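Local coordinates for assembly chaperone of ribosomal protein L4 (Acl4) (Chaetomium thermophilum, PDB 5TQB), which probably serves as the dedicated assembly chaperone of ribosomal protein L4, gripping its client through an all-helical scaffold that includes a predicted tetratricopeptide repeat, at residues B[8-11]-B[12-15]; B[45-48]-B[49-52]; B[58-61]-B[62-66]; B[150-153]-B[154-158]; B[268-271]-B[272-276]. All coordinates share one frame; numbering follows the deposited sequence.

Contact 1 of 5, residues B[8-11]-B[12-15]; sequences LDRA and TTLL
L8 O is gripped by two donors of T12, the backbone N at 3.0 Å and the hydroxyl OG1 at 2.8 Å, which reach the oxygen from opposite faces of its carbonyl plane. The hydroxyl arrives there because T12 holds OG1 beside its own backbone N (chi1 -63°), turned back along the helix toward the residue four places earlier. T13 repeats the scheme one step on: its N and its OG1 both donate to D9 O, again one from each face, with the hydroxyl at 3.1 Å. Both threonines thereby satisfy their hydroxyls on their own helix.

The segment belongs to helix 4-16, the first of the chain, which lies against helices 20-32 and 41-54 as in the stacked hairpins of a TPR-like solenoid. A11 and T12 meet L47 of helix 41-54, L8 touches A44, and L14 sets its side chain among T22, A23 and V26 of helix 20-32.

L14 also works on its own helix. R10 sends its chain forward with CG opposite the backbone N (chi1 178°) and then bends at chi2, which carries the guanidinium over to the leucine. The methyl CD2 of L14 lies over one face of that group, offset to its rim, 3.6 Å from R10 NH2. On the backbone, L14 N donates to R10 O at 2.9 Å with a fairly straight N-H (161°). L15 N bonds A11 O at 2.9 Å, less straight, while L15 O accepts a hydrogen bond from a polar side chain of another protein chain.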
# COMPACT_ATOMS: atom_id res chain seq x y z
N LEU B 8 9.78 -25.08 6.74
CA LEU B 8 9.94 -23.86 5.95
C LEU B 8 8.60 -23.40 5.39
O LEU B 8 8.30 -22.21 5.36
CB LEU B 8 10.92 -24.07 4.80
CG LEU B 8 12.39 -24.26 5.14
CD1 LEU B 8 13.22 -24.36 3.86
CD2 LEU B 8 12.91 -23.13 6.02
N ASP B 9 7.79 -24.36 4.95
CA ASP B 9 6.47 -24.06 4.42
C ASP B 9 5.57 -23.55 5.53
O ASP B 9 4.81 -22.61 5.34
CB ASP B 9 5.87 -25.29 3.75
CG ASP B 9 6.72 -25.82 2.61
OD1 ASP B 9 7.62 -25.08 2.16
OD2 ASP B 9 6.49 -26.97 2.17
N ARG B 10 5.67 -24.16 6.70
CA ARG B 10 4.88 -23.75 7.84
C ARG B 10 5.21 -22.31 8.24
O ARG B 10 4.32 -21.50 8.45
CB ARG B 10 5.12 -24.70 9.02
CG ARG B 10 4.37 -24.35 10.29
CD ARG B 10 2.86 -24.39 10.10
NE ARG B 10 2.17 -23.93 11.31
CZ ARG B 10 0.96 -23.38 11.32
NH1 ARG B 10 0.28 -23.21 10.19
NH2 ARG B 10 0.42 -23.00 12.47
N ALA B 11 6.50 -22.00 8.33
CA ALA B 11 6.93 -20.66 8.72
C ALA B 11 6.47 -19.64 7.69
O ALA B 11 6.11 -18.51 8.04
CB ALA B 11 8.43 -20.61 8.89
N THR B 12 6.47 -20.03 6.42
CA THR B 12 6.03 -19.15 5.35
C THR B 12 4.54 -18.85 5.46
O THR B 12 4.12 -17.70 5.25
CB THR B 12 6.35 -19.75 3.97
OG1 THR B 12 7.77 -19.88 3.83
CG2 THR B 12 5.83 -18.87 2.85
N THR B 13 3.75 -19.86 5.79
CA THR B 13 2.32 -19.67 6.00
C THR B 13 2.10 -18.75 7.18
O THR B 13 1.25 -17.85 7.13
CB THR B 13 1.60 -21.01 6.26
OG1 THR B 13 1.80 -21.89 5.15
CG2 THR B 13 0.10 -20.79 6.47
N LEU B 14 2.86 -18.96 8.25
CA LEU B 14 2.76 -18.13 9.44
C LEU B 14 3.10 -16.68 9.12
O LEU B 14 2.46 -15.75 9.62
CB LEU B 14 3.69 -18.66 10.54
CG LEU B 14 3.27 -19.95 11.24
CD1 LEU B 14 4.39 -20.47 12.13
CD2 LEU B 14 2.00 -19.74 12.05
N LEU B 15 4.12 -16.48 8.29
CA LEU B 15 4.53 -15.15 7.89
C LEU B 15 3.43 -14.49 7.06
O LEU B 15 3.15 -13.30 7.22
CB LEU B 15 5.84 -15.22 7.10
CG LEU B 15 6.53 -13.90 6.79
CD1 LEU B 15 6.91 -13.15 8.06
CD2 LEU B 15 7.77 -14.15 5.95

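Contact 2 of 5, residues B[45-48]-B[49-52]; sequences LTLL and GQIH
H52 and L48 lie side by side on helix 41-54 and point the same way, the imidazole presenting its edge to the backbone of the leucine. H52 ND1 donates to L48 O at 2.8 Å, and the oxygen sits near the ring plane. The same oxygen also takes H52 N, at 3.2 Å and from above the carbonyl plane, so two groups of one residue hold it and fix the turn of the ring. L48 CD2 comes to 4.1 Å from H52 CE1.

L47 and I51 are set differently: their side chains cross obliquely, with L47 CG 3.9 Å from I51 CD1. CG1 of I51 stands beside its backbone N (chi1 -69°), which folds the CD1 branch back over L47 O. Q50 leaves the helix with its chain extended beyond CG and runs back across T46 and L47. The two ends of its amide meet different neighbours: OE1 is 3.6 Å from L47 CD1, and NE2 is 3.8 Å from T46 CG2. NE2 is hydrogen-bonded to E86, while T46 OG1 turns back to G42 O.

G49 has no side chain, and Y65 of helix 58-71 brings its hydroxyl close to the backbone there, with Y65 OH 3.5 Å from G49 C. L45 and L48 touch that helix and helix 20-32, whereas L47 and Q50 touch helix 4-16. Leucines before a glycine, then an aromatic ring one turn on, fit the first helix of a TPR hairpin, in line with the repeat predicted here.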
# COMPACT_ATOMS: atom_id res chain seq x y z
N LEU B 45 17.80 -19.35 5.01
CA LEU B 45 18.41 -18.09 5.43
C LEU B 45 17.66 -16.91 4.83
O LEU B 45 17.49 -15.88 5.47
CB LEU B 45 19.89 -18.07 5.04
CG LEU B 45 20.74 -19.09 5.79
CD1 LEU B 45 22.06 -19.35 5.07
CD2 LEU B 45 20.98 -18.61 7.22
N THR B 46 17.20 -17.07 3.59
CA THR B 46 16.40 -16.04 2.94
C THR B 46 15.15 -15.77 3.77
O THR B 46 14.82 -14.61 4.05
CB THR B 46 15.99 -16.46 1.52
OG1 THR B 46 17.15 -16.53 0.70
CG2 THR B 46 15.01 -15.49 0.91
N LEU B 47 14.47 -16.84 4.18
CA LEU B 47 13.23 -16.72 4.94
C LEU B 47 13.48 -16.04 6.28
O LEU B 47 12.73 -15.16 6.69
CB LEU B 47 12.62 -18.10 5.16
CG LEU B 47 11.35 -18.15 6.01
CD1 LEU B 47 10.25 -17.32 5.38
CD2 LEU B 47 10.89 -19.59 6.19
N LEU B 48 14.53 -16.47 6.96
CA LEU B 48 14.92 -15.83 8.21
C LEU B 48 15.23 -14.35 7.99
O LEU B 48 15.04 -13.52 8.89
CB LEU B 48 16.12 -16.56 8.83
CG LEU B 48 15.78 -17.81 9.63
CD1 LEU B 48 17.02 -18.67 9.84
CD2 LEU B 48 15.17 -17.44 10.96
N GLY B 49 15.70 -14.02 6.79
CA GLY B 49 15.98 -12.65 6.43
C GLY B 49 14.71 -11.83 6.29
O GLY B 49 14.61 -10.74 6.87
N GLN B 50 13.75 -12.35 5.53
CA GLN B 50 12.45 -11.71 5.35
C GLN B 50 11.78 -11.47 6.70
O GLN B 50 11.20 -10.41 6.94
CB GLN B 50 11.50 -12.59 4.52
CG GLN B 50 11.97 -12.93 3.12
CD GLN B 50 11.14 -14.03 2.47
OE1 GLN B 50 10.23 -14.58 3.08
NE2 GLN B 50 11.45 -14.34 1.22
N ILE B 51 11.85 -12.47 7.57
CA ILE B 51 11.16 -12.41 8.85
C ILE B 51 11.70 -11.29 9.72
O ILE B 51 10.94 -10.53 10.32
CB ILE B 51 11.26 -13.75 9.61
CG1 ILE B 51 10.46 -14.83 8.88
CG2 ILE B 51 10.74 -13.61 11.04
CD1 ILE B 51 10.79 -16.26 9.32
N HIS B 52 13.02 -11.18 9.78
CA HIS B 52 13.64 -10.17 10.62
C HIS B 52 13.54 -8.78 10.01
O HIS B 52 13.64 -7.78 10.72
CB HIS B 52 15.09 -10.56 10.92
CG HIS B 52 15.20 -11.67 11.92
ND1 HIS B 52 14.98 -12.99 11.59
CD2 HIS B 52 15.47 -11.65 13.24
CE1 HIS B 52 15.14 -13.74 12.67
NE2 HIS B 52 15.43 -12.95 13.69

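Contact 3 of 5, residues B[58-61]-B[62-66]; sequences IDAA and RNYYA
Backbone bonds from four residues ahead run through this opening of helix 58-71, from R62 N to I58 O at 2.9 Å, through a weak N63 N to D59 O, to Y65 N on A61 O at 3.0 Å. D59 and R62 lie side by side and pair as a salt bridge, with D59 OD1 3.2 Å from R62 NH1. The carboxylate oxygen is in the guanidinium plane, yet the donor meets it from above the carboxylate, the two planes being 62° apart. A bend at chi3 (-55°) brings the R62 head round to this position. NH1 also gives a hydrogen to a water that itself donates to D59 O, tying the arginine to the backbone as well. I58 CG2 packs at 3.8 Å from R62 NH2.

A60 CB rests against the Y64 ring, 4.4 Å from CE2, and A61 CB lies 4.5 Å from Y65 CD2. These rings lead outward: Y64 OH bonds R28, and Y65 OH bonds E86 while its ring stacks on W90.

R62 NE forms a salt bridge to E96 and NH2 bonds L94 O. With D59 and the water on NH1, the guanidinium is probably kept charged and fixed in its rotation, joining helix 58-71 to the C-terminal end of helix 86-94.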
# COMPACT_ATOMS: atom_id res chain seq x y z
N ILE B 58 16.98 -4.94 11.42
CA ILE B 58 17.73 -4.81 10.18
C ILE B 58 19.07 -5.53 10.24
O ILE B 58 19.52 -6.11 9.25
CB ILE B 58 17.99 -3.31 9.87
CG1 ILE B 58 16.66 -2.54 9.82
CG2 ILE B 58 18.73 -3.14 8.55
CD1 ILE B 58 15.64 -3.09 8.84
N ASP B 59 19.72 -5.48 11.39
CA ASP B 59 21.06 -6.04 11.52
C ASP B 59 21.04 -7.57 11.50
O ASP B 59 21.96 -8.20 10.99
CB ASP B 59 21.73 -5.53 12.80
CG ASP B 59 21.92 -4.03 12.80
OD1 ASP B 59 22.91 -3.56 12.18
OD2 ASP B 59 21.09 -3.31 13.40
N ALA B 60 19.98 -8.15 12.05
CA ALA B 60 19.79 -9.59 11.98
C ALA B 60 19.47 -9.97 10.55
O ALA B 60 19.99 -10.96 10.02
CB ALA B 60 18.66 -10.03 12.91
N ALA B 61 18.63 -9.17 9.91
CA ALA B 61 18.25 -9.40 8.53
C ALA B 61 19.45 -9.38 7.59
O ALA B 61 19.53 -10.18 6.66
CB ALA B 61 17.23 -8.37 8.09
N ARG B 62 20.39 -8.46 7.83
CA ARG B 62 21.57 -8.35 6.99
C ARG B 62 22.45 -9.60 7.10
O ARG B 62 22.92 -10.13 6.10
CB ARG B 62 22.39 -7.10 7.34
CG ARG B 62 23.59 -6.88 6.43
CD ARG B 62 24.41 -5.64 6.81
NE ARG B 62 23.60 -4.42 6.86
CZ ARG B 62 23.15 -3.85 7.97
NH1 ARG B 62 23.41 -4.37 9.17
NH2 ARG B 62 22.42 -2.75 7.90
N ASN B 63 22.66 -10.05 8.33
CA ASN B 63 23.48 -11.23 8.57
C ASN B 63 22.89 -12.50 7.93
O ASN B 63 23.62 -13.32 7.38
CB ASN B 63 23.68 -11.44 10.07
CG ASN B 63 24.42 -10.28 10.72
OD1 ASN B 63 25.38 -9.75 10.16
ND2 ASN B 63 23.98 -9.89 11.91
N TYR B 64 21.57 -12.63 7.97
CA TYR B 64 20.90 -13.80 7.40
C TYR B 64 20.98 -13.77 5.87
O TYR B 64 21.28 -14.78 5.24
CB TYR B 64 19.44 -13.86 7.84
CG TYR B 64 19.24 -14.41 9.24
CD1 TYR B 64 19.69 -15.67 9.58
CD2 TYR B 64 18.57 -13.67 10.21
CE1 TYR B 64 19.51 -16.18 10.85
CE2 TYR B 64 18.37 -14.17 11.48
CZ TYR B 64 18.85 -15.43 11.79
OH TYR B 64 18.66 -15.94 13.06
N TYR B 65 20.70 -12.61 5.30
CA TYR B 65 20.75 -12.43 3.86
C TYR B 65 22.19 -12.60 3.36
O TYR B 65 22.42 -13.14 2.28
CB TYR B 65 20.20 -11.06 3.46
CG TYR B 65 18.69 -11.00 3.34
CD1 TYR B 65 17.99 -11.92 2.56
CD2 TYR B 65 17.95 -10.02 4.00
CE1 TYR B 65 16.62 -11.87 2.45
CE2 TYR B 65 16.57 -9.96 3.89
CZ TYR B 65 15.91 -10.89 3.11
OH TYR B 65 14.53 -10.84 2.99
N ALA B 66 23.16 -12.15 4.16
CA ALA B 66 24.57 -12.30 3.81
C ALA B 66 24.99 -13.77 3.83
O ALA B 66 25.73 -14.22 2.95
CB ALA B 66 25.43 -11.50 4.78
O HOH W 1 24.35 -6.52 10.24

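Contact 4 of 5, residues B[150-153]-B[154-158]; sequences CAVV and EVYMT
Backbone hydrogen bonds carry the V152-Y156 and C150-E154 turns of helix 131-156, with Y156 N to V152 O and E154 N to C150 O both at 3.1 Å. The one from M157 N to V153 O is weak and bent. T158 OG1 adds a side-chain bond of 2.7 Å to E154 O.

Apolar contacts follow the same spacing. V152 and Y156 run alongside each other, and V152 CG1, anti to its backbone N (chi1 177°), meets the ring at CE2, 3.7 Å away. V153 CG1 touches the selenium of M157, a selenomethionine, at 3.9 Å. Around them V153 packs on V194 and L173, and V152 on F106 and V103.

The charged group is E154, whose extended chain passes C150 O, with CG 3.5 Å from that oxygen. Its carboxylate ends on the chain of another protein, where OE2 forms a salt bridge with a basic side chain and OE1 bonds the backbone. A leucine here loses both oxygens and would probably leave that basic group without its charge partner.

The helix packs among helices 100-125, 166-180 and 185-197 and also meets that other protein, mainly through E154, consistent with an alpha-helical repeat scaffold that holds a partner, probably its client, against a helix surface.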
# COMPACT_ATOMS: atom_id res chain seq x y z
N CYS B 150 15.53 0.69 -11.60
CA CYS B 150 15.04 1.93 -11.03
C CYS B 150 15.69 2.18 -9.68
O CYS B 150 16.00 3.32 -9.34
CB CYS B 150 13.52 1.88 -10.87
SG CYS B 150 12.60 2.00 -12.44
N ALA B 151 15.90 1.12 -8.91
CA ALA B 151 16.55 1.28 -7.62
C ALA B 151 17.96 1.84 -7.80
O ALA B 151 18.41 2.66 -7.01
CB ALA B 151 16.60 -0.04 -6.88
N VAL B 152 18.64 1.40 -8.86
CA VAL B 152 19.99 1.87 -9.15
C VAL B 152 19.98 3.33 -9.61
O VAL B 152 20.84 4.12 -9.24
CB VAL B 152 20.68 0.98 -10.21
CG1 VAL B 152 22.06 1.52 -10.58
CG2 VAL B 152 20.80 -0.44 -9.69
N VAL B 153 18.98 3.69 -10.43
CA VAL B 153 18.78 5.07 -10.84
C VAL B 153 18.76 6.00 -9.63
O VAL B 153 19.41 7.05 -9.63
CB VAL B 153 17.46 5.23 -11.64
CG1 VAL B 153 17.09 6.71 -11.81
CG2 VAL B 153 17.57 4.56 -13.01
N GLU B 154 18.03 5.60 -8.60
CA GLU B 154 17.83 6.43 -7.41
C GLU B 154 19.11 6.55 -6.57
O GLU B 154 19.30 7.55 -5.87
CB GLU B 154 16.66 5.90 -6.58
CG GLU B 154 15.30 6.08 -7.27
CD GLU B 154 14.22 5.11 -6.76
OE1 GLU B 154 14.41 4.48 -5.70
OE2 GLU B 154 13.17 4.98 -7.43
N VAL B 155 19.98 5.54 -6.63
CA VAL B 155 21.28 5.64 -5.96
C VAL B 155 22.13 6.69 -6.66
O VAL B 155 22.84 7.47 -6.01
CB VAL B 155 22.03 4.29 -5.95
CG1 VAL B 155 23.37 4.43 -5.26
CG2 VAL B 155 21.21 3.22 -5.25
N TYR B 156 22.07 6.73 -7.99
CA TYR B 156 22.88 7.66 -8.76
C TYR B 156 22.35 9.09 -8.68
O TYR B 156 23.05 10.03 -9.06
CB TYR B 156 22.99 7.22 -10.23
CG TYR B 156 24.09 6.22 -10.45
CD1 TYR B 156 25.43 6.61 -10.40
CD2 TYR B 156 23.81 4.89 -10.70
CE1 TYR B 156 26.44 5.69 -10.60
CE2 TYR B 156 24.82 3.97 -10.90
CZ TYR B 156 26.13 4.37 -10.84
OH TYR B 156 27.13 3.44 -11.04
N MSE B 157 21.13 9.25 -8.18
CA MSE B 157 20.56 10.58 -7.98
C MSE B 157 20.58 10.97 -6.51
O MSE B 157 20.05 12.01 -6.13
CB MSE B 157 19.13 10.63 -8.52
CG MSE B 157 19.03 10.37 -10.01
SE MSE B 157 17.21 10.49 -10.68
CE MSE B 157 16.97 12.41 -10.52
N THR B 158 21.19 10.12 -5.69
CA THR B 158 21.45 10.44 -4.29
C THR B 158 22.92 10.15 -3.94
O THR B 158 23.78 11.01 -4.14
CB THR B 158 20.50 9.69 -3.33
OG1 THR B 158 20.50 8.28 -3.61
CG2 THR B 158 19.07 10.25 -3.47

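Contact 5 of 5, residues B[268-271]-B[272-276]; sequences GGYA and RYRLG
G268 O is held twice by R272, through NH2 at 2.9 Å with a straight N-H (163°) and through the backbone N at 3.1 Å, from opposite faces of the carbonyl plane. The oxygen lies in the guanidinium plane, whereas NH2 stands well above the plane of the carbonyl. An extended chain from CG to NE carries the R272 head back past G268, whose missing side chain lets NH2 come within 3.3 Å of G268 CA. The same NH2 bonds T251 OG1, and W302 takes the cation in a cation-pi contact. A leucine in its place, having no guanidinium, would probably leave W302 without its cation and T251 without this partner.

Next along, G269 O accepts Y273 N at 2.9 Å, and the Y273 side chain stacks its ring on W296 and bonds S330.

Packing is led by Y270 and R274, side by side. R274 CG sits over the face of the Y270 ring, 3.9 Å from its centroid, a CH-pi contact, and R274 CD lies 3.6 Å from Y270 OH. Helix 262-281 meets helices 228-240, 244-257, 291-313 and 318-333, the close lateral packing of an alpha solenoid.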
# COMPACT_ATOMS: atom_id res chain seq x y z
N GLY B 268 -0.21 15.52 1.79
CA GLY B 268 -1.56 15.89 1.39
C GLY B 268 -1.87 17.31 1.79
O GLY B 268 -2.50 18.07 1.04
N GLY B 269 -1.42 17.69 2.98
CA GLY B 269 -1.59 19.05 3.46
C GLY B 269 -0.80 20.04 2.62
O GLY B 269 -1.29 21.12 2.30
N TYR B 270 0.42 19.66 2.26
CA TYR B 270 1.28 20.54 1.47
C TYR B 270 0.76 20.65 0.05
O TYR B 270 0.75 21.74 -0.53
CB TYR B 270 2.72 20.03 1.46
CG TYR B 270 3.69 21.02 0.87
CD1 TYR B 270 4.37 20.75 -0.31
CD2 TYR B 270 3.91 22.25 1.49
CE1 TYR B 270 5.25 21.66 -0.85
CE2 TYR B 270 4.79 23.17 0.96
CZ TYR B 270 5.46 22.87 -0.21
OH TYR B 270 6.34 23.78 -0.75
N ALA B 271 0.31 19.53 -0.51
CA ALA B 271 -0.24 19.53 -1.86
C ALA B 271 -1.45 20.46 -1.93
O ALA B 271 -1.68 21.12 -2.94
CB ALA B 271 -0.62 18.12 -2.28
N ARG B 272 -2.22 20.50 -0.85
CA ARG B 272 -3.43 21.30 -0.81
C ARG B 272 -3.08 22.76 -0.56
O ARG B 272 -3.77 23.67 -1.04
CB ARG B 272 -4.38 20.74 0.25
CG ARG B 272 -5.06 19.44 -0.18
CD ARG B 272 -5.75 18.71 0.96
NE ARG B 272 -6.48 17.54 0.49
CZ ARG B 272 -5.90 16.40 0.11
NH1 ARG B 272 -6.65 15.39 -0.32
NH2 ARG B 272 -4.58 16.25 0.15
N TYR B 273 -1.99 22.99 0.17
CA TYR B 273 -1.49 24.35 0.41
C TYR B 273 -0.99 24.96 -0.90
O TYR B 273 -1.29 26.12 -1.20
CB TYR B 273 -0.36 24.32 1.44
CG TYR B 273 0.26 25.67 1.70
CD1 TYR B 273 1.32 26.12 0.93
CD2 TYR B 273 -0.20 26.49 2.72
CE1 TYR B 273 1.90 27.35 1.15
CE2 TYR B 273 0.38 27.73 2.96
CZ TYR B 273 1.43 28.15 2.17
OH TYR B 273 2.01 29.38 2.40
N ARG B 274 -0.23 24.18 -1.65
CA ARG B 274 0.31 24.62 -2.94
C ARG B 274 -0.82 24.90 -3.91
O ARG B 274 -0.81 25.90 -4.63
CB ARG B 274 1.23 23.54 -3.53
CG ARG B 274 2.47 23.26 -2.70
CD ARG B 274 3.51 24.32 -2.92
NE ARG B 274 4.08 24.24 -4.26
CZ ARG B 274 4.71 25.23 -4.87
NH1 ARG B 274 5.19 25.05 -6.09
NH2 ARG B 274 4.85 26.41 -4.27
N LEU B 275 -1.80 24.00 -3.93
CA LEU B 275 -2.96 24.16 -4.80
C LEU B 275 -3.72 25.43 -4.45
O LEU B 275 -4.23 26.13 -5.33
CB LEU B 275 -3.87 22.93 -4.67
CG LEU B 275 -5.09 22.90 -5.59
CD1 LEU B 275 -4.67 22.99 -7.06
CD2 LEU B 275 -5.89 21.64 -5.35
N GLY B 276 -3.79 25.74 -3.16
CA GLY B 276 -4.48 26.93 -2.70
C GLY B 276 -3.77 28.20 -3.12
O GLY B 276 -4.42 29.20 -3.44

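Overall arrangement
The five contacts follow one another along a mostly helical chain without strands, each within one helix, contact 4 running off its C-terminal end. Contacts 1, 2 and 3 sit together near the N-terminal end: contact 1 on helix 4-16 touches contact 2 on helix 41-54, their centres about 11 Å apart, and contact 2 touches contact 3 on helix 58-71, the centres about 8 Å apart. Contacts 2 and 3 lie on the two helices of the predicted TPR. Centre to centre, contact 4 on helix 131-156 lies about 22 Å from contact 3, and contact 5 on helix 262-281 about 27 Å from contact 4 and about 40 Å from contact 3. All five reach the other protein chain, consistent with a client held along much of the scaffold.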